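Local coordinates for DnaJ homolog subfamily C member 3 (Mus musculus, PDB 3IEG), which acts as an endoplasmic reticulum co-chaperone in the unfolded protein response, binding misfolded proteins through its TPR repeats and stimulating the ATPase of HSPA8, at residues A[204-215]-A[227-238]; A[283-292]-A[311-319]. All coordinates share one frame; numbering follows the deposited sequence.

Interaction 1: residues A[204-215]-A[227-238]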
loop_
_atom_site.group_PDB
_atom_site.type_symbol
_atom_site.label_atom_id
_atom_site.label_comp_id
_atom_site.label_asym_id
_atom_site.label_seq_id
_atom_site.Cartn_x
_atom_site.Cartn_y
_atom_site.Cartn_z
ATOM N N HIS A 204 12.350 -1.559 -7.866
ATOM C CA HIS A 204 12.087 -2.377 -9.039
ATOM C C HIS A 204 11.510 -3.745 -8.720
ATOM O O HIS A 204 10.651 -4.242 -9.454
ATOM C CB HIS A 204 13.330 -2.498 -9.926
ATOM C CG HIS A 204 14.574 -2.882 -9.187
ATOM N ND1 HIS A 204 14.952 -4.195 -8.997
ATOM C CD2 HIS A 204 15.537 -2.124 -8.608
ATOM C CE1 HIS A 204 16.088 -4.228 -8.320
ATOM N NE2 HIS A 204 16.469 -2.985 -8.084
ATOM N N GLU A 205 11.938 -4.342 -7.615
ATOM C CA GLU A 205 11.481 -5.683 -7.296
ATOM C C GLU A 205 10.005 -5.757 -6.894
ATOM O O GLU A 205 9.253 -6.585 -7.415
ATOM C CB GLU A 205 12.360 -6.313 -6.231
ATOM C CG GLU A 205 12.276 -7.820 -6.236
ATOM C CD GLU A 205 13.090 -8.452 -5.140
ATOM O OE1 GLU A 205 13.573 -9.590 -5.358
ATOM O OE2 GLU A 205 13.248 -7.816 -4.066
ATOM N N LEU A 206 9.598 -4.894 -5.968
ATOM C CA LEU A 206 8.196 -4.820 -5.543
ATOM C C LEU A 206 7.313 -4.378 -6.695
ATOM O O LEU A 206 6.226 -4.920 -6.869
ATOM C CB LEU A 206 8.020 -3.880 -4.347
ATOM C CG LEU A 206 8.650 -4.331 -3.016
ATOM C CD1 LEU A 206 8.844 -3.136 -2.063
ATOM C CD2 LEU A 206 7.856 -5.480 -2.349
ATOM N N SER A 207 7.802 -3.421 -7.490
ATOM C CA SER A 207 7.142 -3.016 -8.733
ATOM C C SER A 207 6.820 -4.232 -9.613
ATOM O O SER A 207 5.694 -4.375 -10.093
ATOM C CB SER A 207 8.004 -2.005 -9.498
ATOM O OG SER A 207 7.381 -1.549 -10.694
ATOM N N LEU A 208 7.802 -5.115 -9.786
ATOM C CA LEU A 208 7.652 -6.304 -10.621
ATOM C C LEU A 208 6.576 -7.238 -10.084
ATOM O O LEU A 208 5.686 -7.649 -10.828
ATOM C CB LEU A 208 8.980 -7.068 -10.722
ATOM C CG LEU A 208 9.424 -7.876 -11.954
ATOM C CD1 LEU A 208 10.429 -8.965 -11.530
ATOM C CD2 LEU A 208 8.284 -8.484 -12.761
ATOM N N SER A 209 6.658 -7.578 -8.799
ATOM C CA SER A 209 5.726 -8.548 -8.214
ATOM C C SER A 209 4.349 -7.931 -8.043
ATOM O O SER A 209 3.344 -8.631 -7.968
ATOM C CB SER A 209 6.236 -9.083 -6.873
ATOM O OG SER A 209 6.240 -8.063 -5.899
ATOM N N GLU A 210 4.313 -6.609 -7.988
ATOM C CA GLU A 210 3.061 -5.912 -7.897
ATOM C C GLU A 210 2.359 -5.897 -9.249
ATOM O O GLU A 210 1.138 -6.028 -9.313
ATOM C CB GLU A 210 3.277 -4.495 -7.366
ATOM C CG GLU A 210 2.098 -3.967 -6.601
ATOM C CD GLU A 210 1.749 -4.793 -5.364
ATOM O OE1 GLU A 210 0.566 -4.797 -4.970
ATOM O OE2 GLU A 210 2.645 -5.430 -4.778
ATOM N N VAL A 211 3.123 -5.744 -10.325
ATOM C CA VAL A 211 2.547 -5.815 -11.655
ATOM C C VAL A 211 2.111 -7.258 -11.979
ATOM O O VAL A 211 1.217 -7.481 -12.806
ATOM C CB VAL A 211 3.493 -5.196 -12.733
ATOM C CG1 VAL A 211 4.519 -6.199 -13.235
ATOM C CG2 VAL A 211 2.699 -4.646 -13.884
ATOM N N ARG A 212 2.730 -8.231 -11.304
ATOM C CA ARG A 212 2.375 -9.638 -11.498
ATOM C C ARG A 212 0.991 -9.900 -10.928
ATOM O O ARG A 212 0.189 -10.614 -11.530
ATOM C CB ARG A 212 3.403 -10.585 -10.866
ATOM C CG ARG A 212 4.647 -10.796 -11.704
ATOM C CD ARG A 212 5.477 -11.950 -11.167
ATOM N NE ARG A 212 6.897 -11.812 -11.502
ATOM C CZ ARG A 212 7.434 -12.131 -12.679
ATOM N NH1 ARG A 212 6.675 -12.606 -13.662
ATOM N NH2 ARG A 212 8.733 -11.965 -12.878
ATOM N N GLU A 213 0.716 -9.307 -9.770
ATOM C CA GLU A 213 -0.610 -9.370 -9.179
ATOM C C GLU A 213 -1.657 -8.814 -10.139
ATOM O O GLU A 213 -2.732 -9.398 -10.280
ATOM C CB GLU A 213 -0.656 -8.634 -7.837
ATOM C CG GLU A 213 0.241 -9.224 -6.744
ATOM C CD GLU A 213 0.076 -10.725 -6.575
ATOM O OE1 GLU A 213 -1.065 -11.232 -6.669
ATOM O OE2 GLU A 213 1.100 -11.398 -6.343
ATOM N N CYS A 214 -1.335 -7.707 -10.808
ATOM C CA CYS A 214 -2.228 -7.133 -11.806
ATOM C C CYS A 214 -2.526 -8.143 -12.921
ATOM O O CYS A 214 -3.691 -8.431 -13.211
ATOM C CB CYS A 214 -1.660 -5.831 -12.386
ATOM S SG CYS A 214 -2.623 -5.194 -13.793
ATOM N N LEU A 215 -1.472 -8.696 -13.520
ATOM C CA LEU A 215 -1.620 -9.626 -14.638
ATOM C C LEU A 215 -2.299 -10.934 -14.246
ATOM O O LEU A 215 -2.911 -11.598 -15.083
ATOM C CB LEU A 215 -0.262 -9.905 -15.285
ATOM C CG LEU A 215 0.374 -8.749 -16.061
ATOM C CD1 LEU A 215 1.752 -9.144 -16.544
ATOM C CD2 LEU A 215 -0.499 -8.326 -17.227
ATOM N N HIS A 227 4.159 -2.358 -19.010
ATOM C CA HIS A 227 5.000 -1.995 -17.892
ATOM C C HIS A 227 5.756 -3.217 -17.362
ATOM O O HIS A 227 6.908 -3.099 -16.980
ATOM C CB HIS A 227 4.187 -1.299 -16.796
ATOM C CG HIS A 227 4.969 -1.049 -15.549
ATOM N ND1 HIS A 227 6.094 -0.255 -15.526
ATOM C CD2 HIS A 227 4.820 -1.527 -14.291
ATOM C CE1 HIS A 227 6.595 -0.242 -14.304
ATOM N NE2 HIS A 227 5.839 -1.004 -13.535
ATOM N N TYR A 228 5.106 -4.378 -17.347
ATOM C CA TYR A 228 5.734 -5.671 -17.006
ATOM C C TYR A 228 7.003 -5.907 -17.817
ATOM O O TYR A 228 8.049 -6.259 -17.267
ATOM C CB TYR A 228 4.746 -6.823 -17.250
ATOM C CG TYR A 228 5.289 -8.233 -17.089
ATOM C CD1 TYR A 228 5.759 -8.683 -15.863
ATOM C CD2 TYR A 228 5.285 -9.132 -18.157
ATOM C CE1 TYR A 228 6.236 -9.978 -15.705
ATOM C CE2 TYR A 228 5.754 -10.433 -18.009
ATOM C CZ TYR A 228 6.231 -10.842 -16.783
ATOM O OH TYR A 228 6.708 -12.110 -16.609
ATOM N N LYS A 229 6.916 -5.676 -19.122
ATOM C CA LYS A 229 8.052 -5.898 -20.008
ATOM C C LYS A 229 9.212 -4.986 -19.651
ATOM O O LYS A 229 10.372 -5.405 -19.714
ATOM C CB LYS A 229 7.646 -5.738 -21.475
ATOM C CG LYS A 229 6.543 -6.703 -21.901
ATOM C CD LYS A 229 6.472 -6.886 -23.406
ATOM C CE LYS A 229 5.886 -5.686 -24.128
ATOM N NZ LYS A 229 5.556 -6.042 -25.548
ATOM N N GLN A 230 8.889 -3.756 -19.255
ATOM C CA GLN A 230 9.891 -2.770 -18.852
ATOM C C GLN A 230 10.560 -3.130 -17.522
ATOM O O GLN A 230 11.782 -3.192 -17.459
ATOM C CB GLN A 230 9.287 -1.367 -18.798
ATOM C CG GLN A 230 10.201 -0.301 -18.210
ATOM C CD GLN A 230 11.341 0.106 -19.137
ATOM O OE1 GLN A 230 11.486 -0.429 -20.238
ATOM N NE2 GLN A 230 12.155 1.061 -18.696
ATOM N N VAL A 231 9.776 -3.374 -16.471
ATOM C CA VAL A 231 10.366 -3.738 -15.178
ATOM C C VAL A 231 11.074 -5.068 -15.250
ATOM O O VAL A 231 12.133 -5.208 -14.676
ATOM C CB VAL A 231 9.367 -3.801 -13.963
ATOM C CG1 VAL A 231 9.634 -2.689 -12.969
ATOM C CG2 VAL A 231 7.905 -3.875 -14.395
ATOM N N LYS A 232 10.486 -6.045 -15.945
ATOM C CA LYS A 232 11.094 -7.375 -16.055
ATOM C C LYS A 232 12.538 -7.249 -16.546
ATOM O O LYS A 232 13.456 -7.769 -15.893
ATOM C CB LYS A 232 10.285 -8.295 -16.962
ATOM C CG LYS A 232 10.465 -9.770 -16.675
ATOM C CD LYS A 232 9.889 -10.603 -17.809
ATOM C CE LYS A 232 10.507 -11.981 -17.897
ATOM N NZ LYS A 232 9.898 -12.890 -16.900
ATOM N N LYS A 233 12.723 -6.526 -17.658
ATOM C CA LYS A 233 14.048 -6.247 -18.219
ATOM C C LYS A 233 14.942 -5.451 -17.268
ATOM O O LYS A 233 16.070 -5.846 -16.991
ATOM C CB LYS A 233 13.931 -5.480 -19.535
ATOM C CG LYS A 233 13.562 -6.329 -20.755
ATOM C CD LYS A 233 13.301 -5.444 -21.999
ATOM C CE LYS A 233 14.552 -4.645 -22.393
ATOM N NZ LYS A 233 14.381 -3.987 -23.720
ATOM N N LEU A 234 14.434 -4.327 -16.777
ATOM C CA LEU A 234 15.189 -3.477 -15.886
ATOM C C LEU A 234 15.605 -4.244 -14.643
ATOM O O LEU A 234 16.692 -4.037 -14.114
ATOM C CB LEU A 234 14.359 -2.260 -15.506
ATOM C CG LEU A 234 15.017 -0.999 -14.932
ATOM C CD1 LEU A 234 14.930 -0.998 -13.429
ATOM C CD2 LEU A 234 16.457 -0.746 -15.423
ATOM N N ASN A 235 14.747 -5.148 -14.195
ATOM C CA ASN A 235 15.023 -5.936 -13.013
ATOM C C ASN A 235 16.042 -7.052 -13.243
ATOM O O ASN A 235 16.841 -7.337 -12.351
ATOM C CB ASN A 235 13.733 -6.519 -12.446
ATOM C CG ASN A 235 13.967 -7.326 -11.194
ATOM O OD1 ASN A 235 14.020 -8.550 -11.237
ATOM N ND2 ASN A 235 14.130 -6.640 -10.068
ATOM N N LYS A 236 15.999 -7.701 -14.412
ATOM C CA LYS A 236 16.969 -8.756 -14.738
ATOM C C LYS A 236 18.357 -8.158 -14.826
ATOM O O LYS A 236 19.313 -8.715 -14.287
ATOM C CB LYS A 236 16.640 -9.472 -16.051
ATOM C CG LYS A 236 15.696 -10.664 -15.908
ATOM C CD LYS A 236 15.630 -11.510 -17.215
ATOM C CE LYS A 236 14.263 -12.215 -17.399
ATOM N NZ LYS A 236 13.871 -13.087 -16.229
ATOM N N LEU A 237 18.449 -7.015 -15.492
ATOM C CA LEU A 237 19.701 -6.290 -15.629
ATOM C C LEU A 237 20.355 -5.982 -14.286
ATOM O O LEU A 237 21.539 -6.242 -14.118
ATOM C CB LEU A 237 19.487 -5.009 -16.436
ATOM C CG LEU A 237 19.595 -4.990 -17.970
ATOM C CD1 LEU A 237 19.491 -6.358 -18.678
ATOM C CD2 LEU A 237 18.576 -4.003 -18.528
ATOM N N ILE A 238 19.590 -5.457 -13.332
ATOM C CA ILE A 238 20.110 -5.157 -12.001
ATOM C C ILE A 238 20.491 -6.437 -11.257
ATOM O O ILE A 238 21.487 -6.476 -10.530
ATOM C CB ILE A 238 19.110 -4.328 -11.183
ATOM C CG1 ILE A 238 18.890 -2.976 -11.860
ATOM C CG2 ILE A 238 19.590 -4.133 -9.736
ATOM C CD1 ILE A 238 17.692 -2.204 -11.324
#

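Interaction 2: residues A[283-292]-A[311-319]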
loop_
_atom_site.group_PDB
_atom_site.type_symbol
_atom_site.label_atom_id
_atom_site.label_comp_id
_atom_site.label_asym_id
_atom_site.label_seq_id
_atom_site.Cartn_x
_atom_site.Cartn_y
_atom_site.Cartn_z
ATOM N N SER A 283 36.304 1.031 -7.728
ATOM C CA SER A 283 37.039 0.905 -6.468
ATOM C C SER A 283 37.602 -0.501 -6.244
ATOM O O SER A 283 38.797 -0.666 -6.026
ATOM C CB SER A 283 36.151 1.321 -5.291
ATOM O OG SER A 283 36.882 1.350 -4.072
ATOM N N LYS A 284 36.733 -1.506 -6.304
ATOM C CA LYS A 284 37.109 -2.895 -6.040
ATOM C C LYS A 284 37.972 -3.519 -7.144
ATOM O O LYS A 284 38.713 -4.473 -6.897
ATOM C CB LYS A 284 35.861 -3.753 -5.804
ATOM C CG LYS A 284 35.131 -3.499 -4.497
ATOM C CD LYS A 284 35.936 -3.949 -3.265
ATOM C CE LYS A 284 35.101 -3.792 -1.982
ATOM N NZ LYS A 284 35.907 -3.418 -0.773
ATOM N N ASP A 285 37.868 -2.986 -8.355
ATOM C CA ASP A 285 38.695 -3.429 -9.473
ATOM C C ASP A 285 40.053 -2.722 -9.412
ATOM O O ASP A 285 40.837 -2.766 -10.361
ATOM C CB ASP A 285 37.991 -3.120 -10.799
ATOM C CG ASP A 285 38.456 -4.009 -11.940
ATOM O OD1 ASP A 285 38.898 -5.154 -11.677
ATOM O OD2 ASP A 285 38.365 -3.561 -13.109
ATOM N N GLU A 286 40.314 -2.081 -8.272
ATOM C CA GLU A 286 41.498 -1.256 -8.056
ATOM C C GLU A 286 41.856 -0.389 -9.263
ATOM O O GLU A 286 42.952 -0.497 -9.815
ATOM C CB GLU A 286 42.680 -2.114 -7.616
ATOM C CG GLU A 286 42.513 -2.692 -6.223
ATOM C CD GLU A 286 43.646 -3.630 -5.828
ATOM O OE1 GLU A 286 44.378 -4.117 -6.724
ATOM O OE2 GLU A 286 43.790 -3.888 -4.613
ATOM N N LYS A 287 40.911 0.461 -9.664
ATOM C CA LYS A 287 41.130 1.448 -10.718
ATOM C C LYS A 287 40.840 2.861 -10.186
ATOM O O LYS A 287 39.821 3.466 -10.508
ATOM C CB LYS A 287 40.321 1.085 -11.969
ATOM C CG LYS A 287 40.941 -0.096 -12.709
ATOM C CD LYS A 287 40.122 -0.599 -13.887
ATOM C CE LYS A 287 40.958 -1.601 -14.707
ATOM N NZ LYS A 287 40.145 -2.508 -15.574
ATOM N N PRO A 288 41.765 3.392 -9.369
ATOM C CA PRO A 288 41.543 4.545 -8.498
ATOM C C PRO A 288 41.154 5.852 -9.176
ATOM O O PRO A 288 40.283 6.543 -8.666
ATOM C CB PRO A 288 42.882 4.704 -7.781
ATOM C CG PRO A 288 43.871 4.042 -8.667
ATOM C CD PRO A 288 43.143 2.884 -9.251
ATOM N N VAL A 289 41.784 6.197 -10.299
ATOM C CA VAL A 289 41.489 7.467 -10.983
ATOM C C VAL A 289 40.007 7.578 -11.321
ATOM O O VAL A 289 39.366 8.569 -10.975
ATOM C CB VAL A 289 42.345 7.680 -12.274
ATOM C CG1 VAL A 289 42.008 9.022 -12.940
ATOM C CG2 VAL A 289 43.845 7.604 -11.963
ATOM N N GLU A 290 39.471 6.552 -11.984
ATOM C CA GLU A 290 38.057 6.522 -12.366
ATOM C C GLU A 290 37.172 6.434 -11.132
ATOM O O GLU A 290 36.124 7.068 -11.070
ATOM C CB GLU A 290 37.746 5.365 -13.325
ATOM C CG GLU A 290 38.566 5.348 -14.622
ATOM C CD GLU A 290 39.869 4.549 -14.489
ATOM O OE1 GLU A 290 40.794 4.997 -13.759
ATOM O OE2 GLU A 290 39.965 3.466 -15.117
ATOM N N ALA A 291 37.613 5.664 -10.147
ATOM C CA ALA A 291 36.884 5.518 -8.904
ATOM C C ALA A 291 36.611 6.862 -8.242
ATOM O O ALA A 291 35.462 7.151 -7.899
ATOM C CB ALA A 291 37.620 4.592 -7.954
ATOM N N ILE A 292 37.645 7.695 -8.079
ATOM C CA ILE A 292 37.442 8.976 -7.395
ATOM C C ILE A 292 36.577 9.939 -8.209
ATOM O O ILE A 292 35.837 10.721 -7.623
ATOM C CB ILE A 292 38.745 9.683 -6.884
ATOM C CG1 ILE A 292 39.283 10.675 -7.912
ATOM C CG2 ILE A 292 39.807 8.680 -6.429
ATOM C CD1 ILE A 292 39.538 12.070 -7.345
ATOM N N ASP A 311 34.095 3.625 -0.577
ATOM C CA ASP A 311 34.706 3.211 -1.831
ATOM C C ASP A 311 35.680 4.261 -2.367
ATOM O O ASP A 311 36.753 3.902 -2.878
ATOM C CB ASP A 311 33.648 2.806 -2.865
ATOM C CG ASP A 311 32.972 1.491 -2.516
ATOM O OD1 ASP A 311 33.564 0.705 -1.765
ATOM O OD2 ASP A 311 31.847 1.236 -2.981
ATOM N N ARG A 312 35.322 5.541 -2.232
ATOM C CA ARG A 312 36.262 6.615 -2.566
ATOM C C ARG A 312 37.478 6.570 -1.638
ATOM O O ARG A 312 38.614 6.684 -2.100
ATOM C CB ARG A 312 35.618 8.003 -2.541
ATOM C CG ARG A 312 36.528 9.058 -3.160
ATOM C CD ARG A 312 35.831 10.355 -3.453
ATOM N NE ARG A 312 35.557 11.077 -2.220
ATOM C CZ ARG A 312 34.998 12.280 -2.153
ATOM N NH1 ARG A 312 34.632 12.923 -3.259
ATOM N NH2 ARG A 312 34.799 12.833 -0.965
ATOM N N ALA A 313 37.235 6.385 -0.341
ATOM C CA ALA A 313 38.313 6.174 0.608
ATOM C C ALA A 313 39.244 5.076 0.099
ATOM O O ALA A 313 40.417 5.330 -0.153
ATOM C CB ALA A 313 37.761 5.827 1.982
ATOM N N GLU A 314 38.722 3.867 -0.082
ATOM C CA GLU A 314 39.547 2.769 -0.580
ATOM C C GLU A 314 40.369 3.156 -1.819
ATOM O O GLU A 314 41.507 2.715 -1.972
ATOM C CB GLU A 314 38.711 1.513 -0.836
ATOM C CG GLU A 314 38.638 0.555 0.360
ATOM C CD GLU A 314 37.844 -0.729 0.060
ATOM O OE1 GLU A 314 38.082 -1.349 -1.013
ATOM O OE2 GLU A 314 36.986 -1.121 0.898
ATOM N N ALA A 315 39.806 3.995 -2.684
ATOM C CA ALA A 315 40.514 4.439 -3.882
ATOM C C ALA A 315 41.629 5.442 -3.571
ATOM O O ALA A 315 42.655 5.447 -4.248
ATOM C CB ALA A 315 39.553 5.011 -4.889
ATOM N N TYR A 316 41.426 6.284 -2.556
ATOM C CA TYR A 316 42.445 7.254 -2.128
ATOM C C TYR A 316 43.718 6.589 -1.614
ATOM O O TYR A 316 44.816 7.102 -1.823
ATOM C CB TYR A 316 41.902 8.199 -1.060
ATOM C CG TYR A 316 41.107 9.355 -1.607
ATOM C CD1 TYR A 316 39.984 9.835 -0.929
ATOM C CD2 TYR A 316 41.467 9.974 -2.807
ATOM C CE1 TYR A 316 39.249 10.894 -1.423
ATOM C CE2 TYR A 316 40.726 11.040 -3.315
ATOM C CZ TYR A 316 39.624 11.489 -2.613
ATOM O OH TYR A 316 38.891 12.540 -3.105
ATOM N N LEU A 317 43.546 5.453 -0.942
ATOM C CA LEU A 317 44.646 4.678 -0.376
ATOM C C LEU A 317 45.578 4.074 -1.433
ATOM O O LEU A 317 46.795 4.026 -1.231
ATOM C CB LEU A 317 44.105 3.566 0.535
ATOM C CG LEU A 317 43.402 3.947 1.840
ATOM C CD1 LEU A 317 42.778 2.713 2.482
ATOM C CD2 LEU A 317 44.368 4.620 2.804
ATOM N N ILE A 318 45.017 3.592 -2.541
ATOM C CA ILE A 318 45.851 3.132 -3.648
ATOM C C ILE A 318 46.685 4.322 -4.113
ATOM O O ILE A 318 47.896 4.216 -4.277
ATOM C CB ILE A 318 45.023 2.497 -4.797
ATOM C CG1 ILE A 318 44.163 1.350 -4.243
ATOM C CG2 ILE A 318 45.945 1.995 -5.925
ATOM C CD1 ILE A 318 43.083 0.823 -5.191
ATOM N N GLU A 319 46.034 5.469 -4.252
ATOM C CA GLU A 319 46.698 6.716 -4.619
ATOM C C GLU A 319 47.575 7.308 -3.514
ATOM O O GLU A 319 48.105 8.412 -3.666
ATOM C CB GLU A 319 45.660 7.753 -5.030
ATOM C CG GLU A 319 44.881 7.403 -6.262
ATOM C CD GLU A 319 45.741 7.384 -7.496
ATOM O OE1 GLU A 319 46.354 6.328 -7.775
ATOM O OE2 GLU A 319 45.793 8.423 -8.191
#

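Interaction 1: residues A[204-215]-A[227-238]
Asn235 gives its ND2 to ND1 of His204, 2.8 Å away; the amide nitrogen lies at the imidazole edge, in the ring plane, but the bond is bent, with an N-H...N angle of 134°. That use of ND1 as acceptor is consistent with a neutral ring protonated at NE2. Set between the backbone N and the carbonyl carbon (chi1 49°), CG of His204 carries the ring across to helix 222-246, where Ile238 CD1 packs over one face as a CH-pi contact, 3.6 Å from the ring centroid. Asn235 OD1 faces Leu208 CD1. At Ser207 the hydroxyl is held twice: NE2 of His227 donates to OG at 3.3 Å, the serine lying in the imidazole plane, and OG also hydrogen-bonds to the carbonyl O of Ser195 on helix 188-201. Val231 CG1 lies beside the same hydroxyl. Tyr228 is a knob among Leu208, Val211, Arg212 and Leu215. Leu215 CD1 covers one face, 4.0 Å from the ring centroid, while Val211 CG1 lies at the edge. The phenol OH is gripped by two cationic donors, Arg212 NH1 at 3.0 Å and Lys232 NZ at 3.3 Å. Arg212 NH2 and Lys232 NZ lie 4.3 Å apart, like charges whose repulsion the shared phenol oxygen may partly offset. The axes of segments 204-215 and 227-238 run roughly antiparallel (145°), 9.3 Å apart at closest, joining the second helix of TPR 6 to the long helix 222-246 that leads into TPR 7, the antiparallel helix packing characteristic of a TPR solenoid.

Interaction 2: residues A[283-292]-A[311-319]
Lys284 reaches Glu314 in a salt bridge that ties the end of helix 268-284 to helix 306-318. Followed outward, Glu314 CB lies 3.7 Å from Ser283 OG, the chain then runs extended beyond CG, and the carboxylate receives Lys284 NZ at 3.0 Å from OE1, on its syn lone pair; the bond to OE2 is weak. Were Glu314 cut back to an alanine, the Lys284 ammonium would probably be left without its carboxylate mate in this contact. With OG anti to the backbone N (chi1 -174°), Ser283 turns its hydroxyl to the neighbouring helix, where OG donates to Asp311 O at 2.8 Å, while Ala315 N reaches that carbonyl from the opposite face of its plane. Beyond the Schellman motif at Glu286, the contact turns apolar: Ile318 CD1 meets Glu286 CG, and Ile318 CG2 meets Pro288 CG at 4.0 Å. Small side chains let the helices close in, with Ala291 CB 3.6 Å from Ala315 CB. Ile292 CG2 touches both Ala315 CB and Tyr316 CE2. Segments 288-292 and 311-318 run roughly antiparallel, at 147°, with helix 268-284 alongside, where His280 ND1 hydrogen-bonds to Asp311 OD2, and helix 322-333 beyond, where Asp328 forms a salt bridge with Arg312 and Tyr316 packs.

Both contacts pack the second helix of one TPR repeat antiparallel against the helix that follows it, with nearly equal angles, but interaction 2 also takes in the turn between the two helices of TPR 8. They share no helix and do not touch: their centres are 34 Å apart, and interaction 1 lies about 17 Å from the chain centre, interaction 2 about 41 Å. Each is partly buried, with exposed residues fewer in 204-215/227-238. There, aromatic rings and side-chain hydrogen bonds dominate, and cations gather on a tyrosine hydroxyl. In 283-292/311-319 a small apolar patch of alanine, proline and isoleucine side chains is flanked by a serine-to-backbone bond and a surface ion pair.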